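Local coordinates for protein ATP-dependent DNA helicase RecQ (Porphyromonas gingivalis, PDB 3IUO) that probably couples ATP hydrolysis to unwinding of duplex DNA by 3'-5' translocation, this chain being its C-terminal domain, at residues E95-L100 with Y104-I109; D80-F85 with L117-N122; I56-T61 with L111-F116. All blocks are in the same frame, centred on the assembly; numbering follows the deposited sequence.

Contact 1: E95-L100 with Y104-I109; sequences EAMQEL and YSEEEI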
loop_
_atom_site.group_PDB
_atom_site.type_symbol
_atom_site.label_atom_id
_atom_site.label_comp_id
_atom_site.label_asym_id
_atom_site.label_seq_id
_atom_site.Cartn_x
_atom_site.Cartn_y
_atom_site.Cartn_z
ATOM N N GLU B 95 -5.103 6.015 0.820
ATOM C CA GLU B 95 -6.107 5.601 1.798
ATOM C C GLU B 95 -5.877 6.250 3.149
ATOM O O GLU B 95 -6.839 6.687 3.802
ATOM C CB GLU B 95 -6.162 4.076 1.920
ATOM C CG GLU B 95 -6.609 3.393 0.632
ATOM C CD GLU B 95 -8.014 3.761 0.185
ATOM O OE1 GLU B 95 -8.939 3.773 1.043
ATOM O OE2 GLU B 95 -8.190 4.000 -1.039
ATOM N N ALA B 96 -4.596 6.369 3.549
ATOM C CA ALA B 96 -4.265 7.029 4.821
ATOM C C ALA B 96 -4.752 8.484 4.831
ATOM O O ALA B 96 -5.343 8.934 5.807
ATOM C CB ALA B 96 -2.752 6.955 5.113
HETATM N N MSE B 97 -4.506 9.192 3.734
HETATM C CA MSE B 97 -4.951 10.597 3.562
HETATM C C MSE B 97 -6.479 10.747 3.627
HETATM O O MSE B 97 -6.987 11.738 4.169
HETATM C CB MSE B 97 -4.429 11.173 2.235
HETATM C CG MSE B 97 -2.948 11.482 2.165
HETATM SE SE MSE B 97 -2.495 12.952 3.321
HETATM C CE MSE B 97 -3.427 14.435 2.423
ATOM N N GLN B 98 -7.200 9.782 3.048
ATOM C CA GLN B 98 -8.665 9.781 3.064
ATOM C C GLN B 98 -9.136 9.634 4.501
ATOM O O GLN B 98 -10.082 10.301 4.937
ATOM C CB GLN B 98 -9.169 8.618 2.212
ATOM C CG GLN B 98 -10.663 8.549 1.979
ATOM C CD GLN B 98 -11.022 7.308 1.203
ATOM O OE1 GLN B 98 -11.189 7.357 -0.017
ATOM N NE2 GLN B 98 -11.114 6.173 1.899
ATOM N N GLU B 99 -8.446 8.774 5.245
ATOM C CA GLU B 99 -8.850 8.480 6.614
ATOM C C GLU B 99 -8.323 9.501 7.633
ATOM O O GLU B 99 -9.013 9.796 8.623
ATOM C CB GLU B 99 -8.462 7.047 7.004
ATOM C CG GLU B 99 -9.056 5.914 6.106
ATOM C CD GLU B 99 -10.586 5.956 5.972
ATOM O OE1 GLU B 99 -11.266 6.270 6.964
ATOM O OE2 GLU B 99 -11.111 5.652 4.873
ATOM N N LEU B 100 -7.144 10.076 7.366
ATOM C CA LEU B 100 -6.426 10.927 8.341
ATOM C C LEU B 100 -6.155 12.393 7.932
ATOM O O LEU B 100 -5.674 13.169 8.753
ATOM C CB LEU B 100 -5.079 10.310 8.708
ATOM C CG LEU B 100 -5.004 8.883 9.250
ATOM C CD1 LEU B 100 -3.568 8.375 9.153
ATOM C CD2 LEU B 100 -5.504 8.792 10.683
ATOM N N TYR B 104 -4.046 15.326 10.123
ATOM C CA TYR B 104 -2.595 15.190 9.983
ATOM C C TYR B 104 -2.128 15.543 8.587
ATOM O O TYR B 104 -2.824 15.297 7.602
ATOM C CB TYR B 104 -2.174 13.770 10.350
ATOM C CG TYR B 104 -2.747 13.357 11.672
ATOM C CD1 TYR B 104 -2.343 13.985 12.853
ATOM C CD2 TYR B 104 -3.733 12.388 11.749
ATOM C CE1 TYR B 104 -2.897 13.619 14.089
ATOM C CE2 TYR B 104 -4.287 12.018 12.973
ATOM C CZ TYR B 104 -3.868 12.637 14.132
ATOM O OH TYR B 104 -4.421 12.280 15.343
ATOM N N SER B 105 -0.953 16.149 8.511
ATOM C CA SER B 105 -0.380 16.529 7.233
ATOM C C SER B 105 0.141 15.313 6.472
ATOM O O SER B 105 0.420 14.252 7.051
ATOM C CB SER B 105 0.749 17.542 7.429
ATOM O OG SER B 105 1.905 16.936 8.009
ATOM N N GLU B 106 0.299 15.493 5.170
ATOM C CA GLU B 106 0.904 14.460 4.331
ATOM C C GLU B 106 2.301 14.096 4.846
ATOM O O GLU B 106 2.645 12.914 4.915
ATOM C CB GLU B 106 0.991 14.935 2.891
ATOM C CG GLU B 106 1.426 13.832 1.916
ATOM C CD GLU B 106 1.348 14.269 0.458
ATOM O OE1 GLU B 106 2.158 13.782 -0.360
ATOM O OE2 GLU B 106 0.476 15.097 0.127
ATOM N N GLU B 107 3.099 15.094 5.217
ATOM C CA GLU B 107 4.432 14.805 5.755
ATOM C C GLU B 107 4.427 14.001 7.055
ATOM O O GLU B 107 5.257 13.080 7.226
ATOM C CB GLU B 107 5.269 16.070 5.887
ATOM C CG GLU B 107 5.676 16.588 4.530
ATOM C CD GLU B 107 6.457 17.868 4.587
ATOM O OE1 GLU B 107 6.914 18.241 5.687
ATOM O OE2 GLU B 107 6.632 18.489 3.512
ATOM N N GLU B 108 3.516 14.328 7.965
ATOM C CA GLU B 108 3.430 13.549 9.208
ATOM C C GLU B 108 3.091 12.098 8.909
ATOM O O GLU B 108 3.713 11.187 9.461
ATOM C CB GLU B 108 2.367 14.117 10.126
ATOM C CG GLU B 108 2.775 15.361 10.853
ATOM C CD GLU B 108 1.616 15.923 11.664
ATOM O OE1 GLU B 108 0.570 16.299 11.063
ATOM O OE2 GLU B 108 1.745 15.983 12.903
ATOM N N ILE B 109 2.123 11.907 8.013
ATOM C CA ILE B 109 1.619 10.587 7.667
ATOM C C ILE B 109 2.701 9.801 6.939
ATOM O O ILE B 109 2.914 8.616 7.257
ATOM C CB ILE B 109 0.328 10.665 6.825
ATOM C CG1 ILE B 109 -0.822 11.213 7.678
ATOM C CG2 ILE B 109 -0.022 9.275 6.289
ATOM C CD1 ILE B 109 -2.046 11.599 6.862
#

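Contact 2: D80-F85 with L117-N122; sequences DIFEYF and LSEMAN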
loop_
_atom_site.group_PDB
_atom_site.type_symbol
_atom_site.label_atom_id
_atom_site.label_comp_id
_atom_site.label_asym_id
_atom_site.label_seq_id
_atom_site.Cartn_x
_atom_site.Cartn_y
_atom_site.Cartn_z
ATOM N N ASP B 80 -1.514 8.201 17.138
ATOM C CA ASP B 80 -2.746 8.037 16.372
ATOM C C ASP B 80 -2.499 7.548 14.938
ATOM O O ASP B 80 -3.190 6.657 14.465
ATOM C CB ASP B 80 -3.569 9.323 16.393
ATOM C CG ASP B 80 -4.100 9.641 17.785
ATOM O OD1 ASP B 80 -4.272 8.702 18.596
ATOM O OD2 ASP B 80 -4.346 10.826 18.084
ATOM N N ILE B 81 -1.492 8.108 14.274
ATOM C CA ILE B 81 -1.169 7.670 12.922
ATOM C C ILE B 81 -0.613 6.240 12.949
ATOM O O ILE B 81 -0.957 5.428 12.098
ATOM C CB ILE B 81 -0.172 8.638 12.225
ATOM C CG1 ILE B 81 -0.778 10.046 12.094
ATOM C CG2 ILE B 81 0.184 8.136 10.830
ATOM C CD1 ILE B 81 0.291 11.110 11.882
ATOM N N PHE B 82 0.221 5.926 13.947
ATOM C CA PHE B 82 0.837 4.587 14.042
ATOM C C PHE B 82 -0.292 3.577 14.236
ATOM O O PHE B 82 -0.308 2.498 13.611
ATOM C CB PHE B 82 1.872 4.585 15.186
ATOM C CG PHE B 82 2.962 3.514 15.106
ATOM C CD1 PHE B 82 3.449 3.023 13.923
ATOM C CD2 PHE B 82 3.585 3.094 16.286
ATOM C CE1 PHE B 82 4.486 2.025 13.906
ATOM C CE2 PHE B 82 4.618 2.142 16.274
ATOM C CZ PHE B 82 5.057 1.602 15.066
ATOM N N GLU B 83 -1.236 3.916 15.119
ATOM C CA GLU B 83 -2.389 3.050 15.348
ATOM C C GLU B 83 -3.219 2.849 14.096
ATOM O O GLU B 83 -3.663 1.716 13.806
ATOM C CB GLU B 83 -3.279 3.576 16.465
ATOM C CG GLU B 83 -4.093 2.468 17.066
ATOM C CD GLU B 83 -3.263 1.504 17.964
ATOM O OE1 GLU B 83 -2.051 1.742 18.232
ATOM O OE2 GLU B 83 -3.845 0.498 18.429
ATOM N N TYR B 84 -3.404 3.927 13.331
ATOM C CA TYR B 84 -4.057 3.801 12.034
ATOM C C TYR B 84 -3.367 2.730 11.168
ATOM O O TYR B 84 -4.032 1.829 10.629
ATOM C CB TYR B 84 -4.113 5.151 11.286
ATOM C CG TYR B 84 -4.464 4.935 9.850
ATOM C CD1 TYR B 84 -5.797 4.802 9.457
ATOM C CD2 TYR B 84 -3.454 4.750 8.893
ATOM C CE1 TYR B 84 -6.130 4.504 8.121
ATOM C CE2 TYR B 84 -3.758 4.455 7.572
ATOM C CZ TYR B 84 -5.089 4.350 7.182
ATOM O OH TYR B 84 -5.396 4.072 5.883
ATOM N N PHE B 85 -2.045 2.786 11.063
ATOM C CA PHE B 85 -1.367 1.794 10.220
ATOM C C PHE B 85 -1.470 0.370 10.767
ATOM O O PHE B 85 -1.673 -0.614 10.018
ATOM C CB PHE B 85 0.084 2.221 9.925
ATOM C CG PHE B 85 0.166 3.298 8.867
ATOM C CD1 PHE B 85 -0.176 2.991 7.535
ATOM C CD2 PHE B 85 0.525 4.596 9.207
ATOM C CE1 PHE B 85 -0.159 3.998 6.548
ATOM C CE2 PHE B 85 0.572 5.611 8.227
ATOM C CZ PHE B 85 0.240 5.306 6.897
ATOM N N LEU B 117 6.272 0.717 8.029
ATOM C CA LEU B 117 6.670 -0.285 7.005
ATOM C C LEU B 117 8.007 -0.912 7.305
ATOM O O LEU B 117 8.172 -2.147 7.135
ATOM C CB LEU B 117 6.717 0.347 5.620
ATOM C CG LEU B 117 5.367 0.788 5.066
ATOM C CD1 LEU B 117 5.590 1.512 3.736
ATOM C CD2 LEU B 117 4.345 -0.370 4.922
ATOM N N SER B 118 8.950 -0.081 7.731
ATOM C CA SER B 118 10.290 -0.609 8.073
ATOM C C SER B 118 10.187 -1.612 9.228
ATOM O O SER B 118 10.720 -2.734 9.170
ATOM C CB SER B 118 11.236 0.518 8.455
ATOM O OG SER B 118 12.502 -0.011 8.760
ATOM N N GLU B 119 9.464 -1.242 10.262
ATOM C CA GLU B 119 9.387 -2.141 11.428
ATOM C C GLU B 119 8.726 -3.481 11.113
ATOM O O GLU B 119 9.186 -4.556 11.547
ATOM C CB GLU B 119 8.622 -1.448 12.537
ATOM C CG GLU B 119 9.488 -0.460 13.249
ATOM C CD GLU B 119 8.854 0.166 14.487
ATOM O OE1 GLU B 119 7.881 -0.419 15.048
ATOM O OE2 GLU B 119 9.392 1.233 14.916
HETATM N N MSE B 120 7.624 -3.425 10.372
HETATM C CA MSE B 120 6.815 -4.626 10.172
HETATM C C MSE B 120 7.338 -5.555 9.107
HETATM O O MSE B 120 6.935 -6.725 9.042
HETATM C CB MSE B 120 5.353 -4.241 9.872
HETATM C CG MSE B 120 4.752 -3.393 10.974
HETATM SE SE MSE B 120 4.860 -4.197 12.766
HETATM C CE MSE B 120 4.864 -2.506 13.783
ATOM N N ALA B 121 8.188 -5.051 8.222
ATOM C CA ALA B 121 8.628 -5.858 7.085
ATOM C C ALA B 121 10.127 -6.051 6.905
ATOM O O ALA B 121 10.543 -7.049 6.301
ATOM C CB ALA B 121 7.996 -5.333 5.735
ATOM N N ASN B 122 10.960 -5.126 7.409
ATOM C CA ASN B 122 12.348 -5.104 6.932
ATOM C C ASN B 122 13.359 -5.666 7.910
ATOM O O ASN B 122 12.989 -5.922 9.061
ATOM C CB ASN B 122 12.751 -3.693 6.548
ATOM C CG ASN B 122 12.029 -3.194 5.295
ATOM O OD1 ASN B 122 12.170 -2.028 4.902
ATOM N ND2 ASN B 122 11.291 -4.057 4.655
#

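Contact 3: I56-T61 with L111-F116; sequences IVYSGT and LVRIKF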
loop_
_atom_site.group_PDB
_atom_site.type_symbol
_atom_site.label_atom_id
_atom_site.label_comp_id
_atom_site.label_asym_id
_atom_site.label_seq_id
_atom_site.Cartn_x
_atom_site.Cartn_y
_atom_site.Cartn_z
ATOM N N ILE B 56 14.008 3.448 -0.386
ATOM C CA ILE B 56 14.903 2.640 0.458
ATOM C C ILE B 56 14.121 1.597 1.276
ATOM O O ILE B 56 14.467 0.407 1.322
ATOM C CB ILE B 56 15.718 3.567 1.385
ATOM C CG1 ILE B 56 16.756 4.314 0.560
ATOM C CG2 ILE B 56 16.391 2.785 2.560
ATOM C CD1 ILE B 56 17.309 5.551 1.299
ATOM N N VAL B 57 13.060 2.053 1.926
ATOM C CA VAL B 57 12.256 1.156 2.762
ATOM C C VAL B 57 11.566 0.086 1.896
ATOM O O VAL B 57 11.544 -1.103 2.266
ATOM C CB VAL B 57 11.246 1.981 3.537
ATOM C CG1 VAL B 57 10.174 1.073 4.212
ATOM C CG2 VAL B 57 11.977 2.788 4.582
ATOM N N TYR B 58 11.038 0.483 0.724
ATOM C CA TYR B 58 10.419 -0.522 -0.134
ATOM C C TYR B 58 11.382 -1.612 -0.565
ATOM O O TYR B 58 10.965 -2.732 -0.812
ATOM C CB TYR B 58 9.824 0.121 -1.391
ATOM C CG TYR B 58 8.730 1.151 -1.172
ATOM C CD1 TYR B 58 8.020 1.246 0.048
ATOM C CD2 TYR B 58 8.434 2.066 -2.178
ATOM C CE1 TYR B 58 7.009 2.220 0.225
ATOM C CE2 TYR B 58 7.440 3.041 -2.012
ATOM C CZ TYR B 58 6.744 3.110 -0.802
ATOM O OH TYR B 58 5.773 4.064 -0.695
ATOM N N SER B 59 12.670 -1.267 -0.686
ATOM C CA SER B 59 13.711 -2.208 -1.097
ATOM C C SER B 59 14.119 -3.215 -0.011
ATOM O O SER B 59 14.833 -4.194 -0.293
ATOM C CB SER B 59 14.919 -1.450 -1.625
ATOM O OG SER B 59 15.773 -1.084 -0.549
ATOM N N GLY B 60 13.632 -2.986 1.205
ATOM C CA GLY B 60 13.902 -3.910 2.298
ATOM C C GLY B 60 14.830 -3.442 3.397
ATOM O O GLY B 60 15.079 -4.205 4.343
ATOM N N THR B 61 15.363 -2.235 3.292
ATOM C CA THR B 61 16.323 -1.746 4.301
ATOM C C THR B 61 15.587 -1.346 5.564
ATOM O O THR B 61 14.657 -0.545 5.509
ATOM C CB THR B 61 17.123 -0.536 3.746
ATOM O OG1 THR B 61 17.787 -0.952 2.538
ATOM C CG2 THR B 61 18.165 -0.032 4.735
ATOM N N LEU B 111 6.004 10.176 7.228
ATOM C CA LEU B 111 7.026 9.812 8.205
ATOM C C LEU B 111 6.631 8.586 9.019
ATOM O O LEU B 111 7.446 7.677 9.227
ATOM C CB LEU B 111 7.320 10.994 9.143
ATOM C CG LEU B 111 8.205 12.075 8.504
ATOM C CD1 LEU B 111 8.249 13.346 9.394
ATOM C CD2 LEU B 111 9.662 11.596 8.259
ATOM N N VAL B 112 5.406 8.572 9.529
ATOM C CA VAL B 112 5.010 7.474 10.391
ATOM C C VAL B 112 4.873 6.212 9.551
ATOM O O VAL B 112 5.176 5.134 10.058
ATOM C CB VAL B 112 3.724 7.770 11.180
ATOM C CG1 VAL B 112 3.330 6.592 12.083
ATOM C CG2 VAL B 112 3.958 8.997 12.029
ATOM N N ARG B 113 4.425 6.362 8.302
ATOM C CA ARG B 113 4.279 5.218 7.394
ATOM C C ARG B 113 5.667 4.584 7.131
ATOM O O ARG B 113 5.779 3.364 7.100
ATOM C CB ARG B 113 3.624 5.698 6.103
ATOM C CG ARG B 113 3.426 4.608 5.045
ATOM C CD ARG B 113 2.654 5.118 3.856
ATOM N NE ARG B 113 2.556 4.080 2.811
ATOM C CZ ARG B 113 3.445 3.933 1.843
ATOM N NH1 ARG B 113 4.508 4.734 1.788
ATOM N NH2 ARG B 113 3.288 2.962 0.957
ATOM N N ILE B 114 6.696 5.406 6.956
ATOM C CA ILE B 114 8.093 4.879 6.835
ATOM C C ILE B 114 8.460 4.048 8.044
ATOM O O ILE B 114 8.954 2.918 7.917
ATOM C CB ILE B 114 9.107 6.021 6.596
ATOM C CG1 ILE B 114 8.923 6.566 5.166
ATOM C CG2 ILE B 114 10.553 5.593 6.880
ATOM C CD1 ILE B 114 9.426 7.992 5.013
ATOM N N LYS B 115 8.214 4.599 9.236
ATOM C CA LYS B 115 8.514 3.907 10.491
ATOM C C LYS B 115 7.774 2.549 10.531
ATOM O O LYS B 115 8.359 1.494 10.822
ATOM C CB LYS B 115 8.067 4.796 11.642
ATOM C CG LYS B 115 8.115 4.097 13.000
ATOM C CD LYS B 115 7.668 5.059 14.066
ATOM C CE LYS B 115 7.289 4.340 15.359
ATOM N NZ LYS B 115 8.489 3.714 16.018
ATOM N N PHE B 116 6.490 2.590 10.239
ATOM C CA PHE B 116 5.683 1.396 10.310
ATOM C C PHE B 116 6.120 0.326 9.304
ATOM O O PHE B 116 6.244 -0.854 9.666
ATOM C CB PHE B 116 4.207 1.763 10.079
ATOM C CG PHE B 116 3.287 0.580 10.001
ATOM C CD1 PHE B 116 2.804 -0.033 11.152
ATOM C CD2 PHE B 116 2.917 0.102 8.767
ATOM C CE1 PHE B 116 1.942 -1.120 11.073
ATOM C CE2 PHE B 116 2.057 -0.997 8.672
ATOM C CZ PHE B 116 1.586 -1.600 9.829
HETATM O O HOH W 1 3.501 2.593 -1.828
#

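Contact 1: E95-L100 with Y104-I109
I109 reaches across to helix 93-100 with both of its branches, and each meets different partners. With CG1 anti to the carbonyl carbon (chi1 -68°), CD1 is carried outward to a point 3.8 Å from L100 CB and equally 3.8 Å from M97 SE, while CG2, on the other branch, meets A96 CB at 3.8 Å. A small methyl at A96 suits this place, because it lets the branched isoleucine come close to the helix. M97, present as selenomethionine, crosses I109 obliquely. Its chain is bent at chi2 (-68°) and again at chi3 (-67°), a hook that brings SE to 3.9 Å from E106 CA and sets the flexible selenoether against the first turn of helix 106-121. E106 itself contributes its CB there, 4.0 Å from M97 SE.

The two segments belong to consecutive helices, 93-100 and 106-121, joined by a short loop. The loop is closed by Y104 N, which donates to L100 O at 3.0 Å. The new helix opens with a capping box: S105 OG accepts from E108 N at 3.1 Å, and E108 OE1 accepts in turn from S105 N with its anti lone pair. Serine and glutamate are well matched to these positions, since a short hydroxyl and a longer carboxylate can satisfy the backbone N-H groups of an opening turn. E108 OE2 also bonds H77 ND1.

Y104 turns a ring edge to L100, whose CB lies in the ring plane 3.9 Å from CD2. The Y104 and H77 rings also meet edge-to-face, Y104 packs on I81 of helix 75-87, and its OH makes a weak hydrogen bond to D80 OD2.

Contact 2: D80-F85 with L117-N122
The carboxylate of E119 is engaged at both oxygens: OE1 points at the rim of the F82 ring, 3.5 Å from CZ, and OE2 forms a salt bridge with K115 NZ one helical turn earlier. OE1 lies near the plane of the phenyl ring, and the carboxylate plane stands 90° to it. The approach is electrostatically sensible, because the C-H rim of an aromatic ring carries slight positive charge, whereas its face would tend to repel an anion. K115 would further offset the charge of E119, and the pairing limits how the carboxylate can turn. Glutamate suits the site by its length: with the chain extended beyond CG, its end clears the helix and reaches the ring.

F82 comes from helix 75-87 with CG anti to the backbone N (chi1 -158°), which directs the ring toward helix 106-121. Helix 75-87 thus meets the C-terminal part of helix 106-121 near the surface, mainly through the F82 ring. The ring also touches K115 and F116, and K86 of its own helix makes a cation-pi interaction with it. The selenomethionine M120 adds a looser apolar touch, its CE 4.3 Å from F82 CZ and oblique to the ring. Only 89 Å² is buried between the segments, summed over both.

Three residues further along helix 75-87, the buried F85 touches R113 of helix 106-121 and A96 of helix 93-100.

Contact 3: I56-T61 with L111-F116
Two flat groups, the phenol ring of Y58 and the guanidinium of R113, meet edge to edge, neither presenting a face to the other, with their planes 80° apart. NH1 lies near the plane of the tyrosine ring. R113 NH1 donates to Y58 OH at 2.9 Å, with an N-H...O angle of 154° and the hydroxyl 7° out of the guanidinium plane. A water also contacts this hydroxyl, 2.9 Å from Y58 OH, and accepts a weak bond from R113 NH2. The arginine reaches this far because its chain runs extended from CG to NE, and D91 forms a salt bridge with NH2, which would offset the charge of this buried arginine. T90 of the second subunit packs on both Y58 and R113.

Beside this polar pair lies an apolar one: V57 CG2 and I114 CG2 meet at 3.9 Å, two beta-branched side chains whose methyls touch where the helices come close, V57 and I114 having the nearest CA atoms.

G60, at positive phi, a conformation glycine adopts readily, forms a Schellman motif at the C-terminal end of helix 46-58: G60 N bonds V57 O and, weakly, T61 N bonds I56 O. S59 OG adds a side-chain bond to I56 O at 2.7 Å. This helix end falls within the RecQ-1-like helix-turn-helix region, here packed against the C-terminal helix 106-121.

In the fold
All three contacts use helix 106-121, the final helix of the chain, at successive levels: contact 1 at its start, contact 3 in its middle and contact 2 at its end. The centres of contacts 2 and 3 are about 9 Å apart, those of 1 and 2 about 13 Å, and those of 1 and 3 about 16 Å. Along the chain the partner segments come in the order 56-61, 80-85 and 95-100, so the helix gathers helices 46-58, 75-87 and 93-100. Contacts 2 and 3 interleave in sequence, whereas contact 1 is local. The last helix thus joins the helix-turn-helix region to the later helices, and residues in all three contacts also touch the second subunit.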